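Local coordinates for putative leucoanthocyanidin reductase 1 (Vitis vinifera, PDB 3I6I), which reduces leucoanthocyanidins to flavan-3-ols such as catechin with NADPH as hydride donor, in the flavonoid pathway of grapevine, at residues A197-T208 against V295-R305. Numbering follows the deposited sequence. Where two conformers were deposited one is given.
Sequences AGTDIGKFTMKT and VTTLYPEDSFR
Phe-204, on the helix 198-208, lies nearly parallel to Phe-304 in an offset stack, planes 2° apart and centroids 4.4 Å apart; overlap is slight, CE2 of each ring sitting over the rim of the other. In the conformer given, Val-295 CG1 packs obliquely on Phe-204 CG (3.7 Å) and also meets the Phe-304 edge in plane. Further along the helix, Lys-207 runs antiparallel over one face of Tyr-299, a CH-pi contact with CD 3.9 Å from the ring centroid; Leu-298 CB sits over the rim of the opposite face, and the Tyr-299 hydroxyl is bound to Asp-211. Other sides of the helix pack on helix 21-32 and strand 155-158, consistent with the Rossmann fold of this NmrA-like family.

The two lysines converge on Asp-302. Lys-203, extended with CG anti to its backbone N (chi1 176°), brings NZ to 2.9 Å from Asp-302 OD1, on the syn side but tilted out of the carboxylate plane. Lys-207 NZ, as modelled, makes a long salt bridge to OD2, and a water bridges the two.

At the helix start, Asp-200 OD2 accepts the backbone N of Arg-305 at 2.7 Å through its syn lone pair. Arg-305 NH1 reaches Thr-199 OG1 in the guanidinium plane (3.1 Å, 163°).

An apolar stack is thus bordered by a carboxylate shared between two lysines and by Asp-200 OD2, whose backbone N-H and water partners hold Arg-305 at the helix start.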
loop_
_atom_site.group_PDB
_atom_site.type_symbol
_atom_site.label_atom_id
_atom_site.label_comp_id
_atom_site.label_asym_id
_atom_site.label_seq_id
_atom_site.Cartn_x
_atom_site.Cartn_y
_atom_site.Cartn_z
ATOM N N ALA A 197 10.196 -3.009 1.618
ATOM C CA ALA A 197 10.259 -2.199 2.818
ATOM C C ALA A 197 9.269 -1.040 2.799
ATOM O O ALA A 197 9.115 -0.363 1.804
ATOM C CB ALA A 197 11.686 -1.636 3.049
ATOM N N GLY A 198 8.622 -0.799 3.935
ATOM C CA GLY A 198 7.834 0.417 4.117
ATOM C C GLY A 198 8.478 1.698 3.589
ATOM O O GLY A 198 7.836 2.505 2.897
ATOM N N THR A 199 9.732 1.922 3.941
ATOM C CA THR A 199 10.438 3.128 3.533
ATOM C C THR A 199 10.572 3.199 2.014
ATOM O O THR A 199 10.564 4.300 1.456
ATOM C CB THR A 199 11.833 3.286 4.222
ATOM O OG1 THR A 199 12.663 2.153 3.931
ATOM C CG2 THR A 199 11.701 3.419 5.747
ATOM N N ASP A 200 10.721 2.046 1.358
ATOM C CA ASP A 200 10.770 1.981 -0.116
ATOM C C ASP A 200 9.380 2.191 -0.740
ATOM O O ASP A 200 9.258 2.787 -1.781
ATOM C CB ASP A 200 11.370 0.654 -0.612
ATOM C CG ASP A 200 12.884 0.615 -0.494
ATOM O OD1 ASP A 200 13.520 1.693 -0.458
ATOM O OD2 ASP A 200 13.446 -0.507 -0.436
ATOM N N ILE A 201 8.331 1.696 -0.111
ATOM C CA ILE A 201 6.991 2.010 -0.615
ATOM C C ILE A 201 6.799 3.537 -0.609
ATOM O O ILE A 201 6.318 4.115 -1.594
ATOM C CB ILE A 201 5.910 1.372 0.232
ATOM C CG1 ILE A 201 5.994 -0.148 0.153
ATOM C CG2 ILE A 201 4.473 1.894 -0.254
ATOM C CD1 ILE A 201 5.078 -0.856 1.152
ATOM N N GLY A 202 7.198 4.216 0.470
ATOM C CA GLY A 202 7.087 5.672 0.502
ATOM C C GLY A 202 7.975 6.366 -0.525
ATOM O O GLY A 202 7.537 7.222 -1.292
ATOM N N LYS A 203 9.246 5.984 -0.566
ATOM C CA LYS A 203 10.212 6.669 -1.401
ATOM C C LYS A 203 9.814 6.582 -2.862
ATOM O O LYS A 203 9.767 7.604 -3.592
ATOM C CB LYS A 203 11.573 6.021 -1.194
ATOM C CG LYS A 203 12.693 6.568 -2.065
ATOM C CD LYS A 203 13.996 5.789 -1.736
ATOM C CE LYS A 203 14.973 5.807 -2.912
ATOM N NZ LYS A 203 16.256 5.066 -2.557
ATOM N N PHE A 204 9.520 5.367 -3.302
ATOM C CA PHE A 204 9.255 5.157 -4.712
ATOM C C PHE A 204 7.873 5.657 -5.100
ATOM O O PHE A 204 7.746 6.221 -6.153
ATOM C CB PHE A 204 9.540 3.728 -5.146
ATOM C CG PHE A 204 11.007 3.404 -5.124
ATOM C CD1 PHE A 204 11.854 3.949 -6.071
ATOM C CD2 PHE A 204 11.550 2.579 -4.149
ATOM C CE1 PHE A 204 13.200 3.684 -6.050
ATOM C CE2 PHE A 204 12.914 2.295 -4.138
ATOM C CZ PHE A 204 13.741 2.842 -5.074
ATOM N N THR A 205 6.877 5.534 -4.218
ATOM C CA THR A 205 5.611 6.191 -4.468
ATOM C C THR A 205 5.752 7.684 -4.768
ATOM O O THR A 205 5.145 8.212 -5.738
ATOM C CB THR A 205 4.635 5.988 -3.289
ATOM O OG1 THR A 205 4.259 4.618 -3.207
ATOM C CG2 THR A 205 3.347 6.873 -3.460
ATOM N N MET A 206 6.518 8.396 -3.946
ATOM C CA MET A 206 6.584 9.819 -4.108
ATOM C C MET A 206 7.317 10.185 -5.399
ATOM O O MET A 206 7.032 11.234 -5.963
ATOM C CB MET A 206 7.131 10.514 -2.848
ATOM C CG MET A 206 6.101 10.461 -1.686
ATOM S SD MET A 206 4.368 10.909 -2.164
ATOM C CE MET A 206 4.649 12.523 -2.814
ATOM N N LYS A 207 8.240 9.350 -5.894
ATOM C CA LYS A 207 8.924 9.630 -7.177
ATOM C C LYS A 207 7.951 9.602 -8.340
ATOM O O LYS A 207 8.127 10.316 -9.336
ATOM C CB LYS A 207 10.010 8.574 -7.490
ATOM C CG LYS A 207 11.115 8.457 -6.465
ATOM C CD LYS A 207 12.246 7.552 -6.976
ATOM C CE LYS A 207 13.422 7.498 -6.006
ATOM N NZ LYS A 207 14.258 8.740 -5.962
ATOM N N THR A 208 6.924 8.763 -8.229
ATOM C CA THR A 208 5.971 8.560 -9.324
ATOM C C THR A 208 5.027 9.731 -9.581
ATOM O O THR A 208 4.476 9.822 -10.693
ATOM C CB THR A 208 5.092 7.283 -9.133
ATOM O OG1 THR A 208 4.055 7.514 -8.146
ATOM C CG2 THR A 208 5.957 6.019 -8.849
ATOM N N VAL A 295 8.702 -0.408 -11.141
ATOM C CA VAL A 295 9.543 0.500 -10.375
ATOM C C VAL A 295 11.040 0.403 -10.602
ATOM O O VAL A 295 11.708 1.427 -10.760
ATOM C CB VAL A 295 9.268 0.358 -8.856
ATOM C CG1 VAL A 295 10.100 1.406 -8.064
ATOM C CG2 VAL A 295 7.860 0.517 -8.615
ATOM N N THR A 296 11.590 -0.813 -10.598
ATOM C CA THR A 296 13.010 -0.990 -10.747
ATOM C C THR A 296 13.539 -0.615 -12.140
ATOM O O THR A 296 14.683 -0.254 -12.269
ATOM C CB THR A 296 13.542 -2.385 -10.352
ATOM O OG1 THR A 296 13.222 -3.339 -11.349
ATOM C CG2 THR A 296 12.982 -2.809 -9.047
ATOM N N THR A 297 12.700 -0.675 -13.166
ATOM C CA THR A 297 13.124 -0.216 -14.502
ATOM C C THR A 297 12.879 1.287 -14.693
ATOM O O THR A 297 13.605 1.938 -15.457
ATOM C CB THR A 297 12.507 -1.096 -15.605
ATOM O OG1 THR A 297 11.104 -0.948 -15.637
ATOM C CG2 THR A 297 12.816 -2.568 -15.353
ATOM N N LEU A 298 11.914 1.855 -13.975
ATOM C CA LEU A 298 11.732 3.311 -13.929
ATOM C C LEU A 298 12.925 4.005 -13.305
ATOM O O LEU A 298 13.300 5.085 -13.749
ATOM C CB LEU A 298 10.492 3.704 -13.121
ATOM C CG LEU A 298 9.143 3.382 -13.770
ATOM C CD1 LEU A 298 7.997 3.552 -12.730
ATOM C CD2 LEU A 298 8.901 4.282 -15.039
ATOM N N TYR A 299 13.479 3.409 -12.235
ATOM C CA TYR A 299 14.461 4.094 -11.389
ATOM C C TYR A 299 15.684 3.197 -11.257
ATOM O O TYR A 299 15.920 2.572 -10.235
ATOM C CB TYR A 299 13.821 4.438 -10.038
ATOM C CG TYR A 299 12.552 5.249 -10.230
ATOM C CD1 TYR A 299 12.601 6.517 -10.847
ATOM C CD2 TYR A 299 11.337 4.776 -9.816
ATOM C CE1 TYR A 299 11.457 7.247 -11.046
ATOM C CE2 TYR A 299 10.188 5.485 -10.016
ATOM C CZ TYR A 299 10.245 6.720 -10.633
ATOM O OH TYR A 299 9.083 7.388 -10.828
ATOM N N PRO A 300 16.426 3.051 -12.354
ATOM C CA PRO A 300 17.570 2.128 -12.334
ATOM C C PRO A 300 18.694 2.592 -11.408
ATOM O O PRO A 300 18.856 3.789 -11.150
ATOM C CB PRO A 300 18.076 2.144 -13.792
ATOM C CG PRO A 300 17.506 3.451 -14.390
ATOM C CD PRO A 300 16.188 3.635 -13.683
ATOM N N GLU A 301 19.468 1.627 -10.926
ATOM C CA GLU A 301 20.614 1.914 -10.045
ATOM C C GLU A 301 20.193 2.649 -8.746
ATOM O O GLU A 301 20.875 3.584 -8.256
ATOM C CB GLU A 301 21.713 2.658 -10.788
ATOM C CG GLU A 301 22.450 1.759 -11.768
ATOM C CD GLU A 301 23.509 2.490 -12.547
ATOM O OE1 GLU A 301 23.911 3.596 -12.127
ATOM O OE2 GLU A 301 23.940 1.959 -13.589
ATOM N N ASP A 302 19.047 2.233 -8.234
ATOM C CA ASP A 302 18.466 2.795 -7.015
ATOM C C ASP A 302 17.891 1.621 -6.227
ATOM O O ASP A 302 16.694 1.309 -6.283
ATOM C CB ASP A 302 17.416 3.835 -7.383
ATOM C CG ASP A 302 17.113 4.789 -6.236
ATOM O OD1 ASP A 302 17.485 4.453 -5.091
ATOM O OD2 ASP A 302 16.475 5.851 -6.470
ATOM N N SER A 303 18.785 0.955 -5.517
ATOM C CA SER A 303 18.498 -0.337 -4.893
ATOM C C SER A 303 17.403 -0.294 -3.830
ATOM O O SER A 303 17.337 0.630 -3.038
ATOM C CB SER A 303 19.773 -0.888 -4.220
ATOM O OG SER A 303 20.744 -1.231 -5.184
ATOM N N PHE A 304 16.585 -1.337 -3.834
ATOM C CA PHE A 304 15.587 -1.580 -2.805
ATOM C C PHE A 304 16.283 -2.196 -1.617
ATOM O O PHE A 304 17.181 -3.018 -1.783
ATOM C CB PHE A 304 14.542 -2.582 -3.305
ATOM C CG PHE A 304 13.406 -1.941 -4.040
ATOM C CD1 PHE A 304 12.123 -2.051 -3.567
ATOM C CD2 PHE A 304 13.646 -1.164 -5.176
ATOM C CE1 PHE A 304 11.058 -1.435 -4.221
ATOM C CE2 PHE A 304 12.604 -0.528 -5.838
ATOM C CZ PHE A 304 11.313 -0.662 -5.369
ATOM N N ARG A 305 15.846 -1.830 -0.412
ATOM C CA ARG A 305 16.255 -2.553 0.798
ATOM C C ARG A 305 15.873 -4.041 0.668
ATOM O O ARG A 305 14.764 -4.382 0.257
ATOM C CB ARG A 305 15.521 -1.942 2.008
ATOM C CG ARG A 305 15.940 -0.509 2.283
ATOM C CD ARG A 305 15.202 0.064 3.462
ATOM N NE ARG A 305 15.694 -0.513 4.709
ATOM C CZ ARG A 305 15.089 -0.394 5.888
ATOM N NH1 ARG A 305 13.948 0.294 6.024
ATOM N NH2 ARG A 305 15.630 -0.979 6.941
HETATM O O HOH W 1 12.388 -2.982 -0.096
HETATM O O HOH W 2 15.863 2.217 -1.312
HETATM O O HOH W 3 16.896 8.012 -4.758
#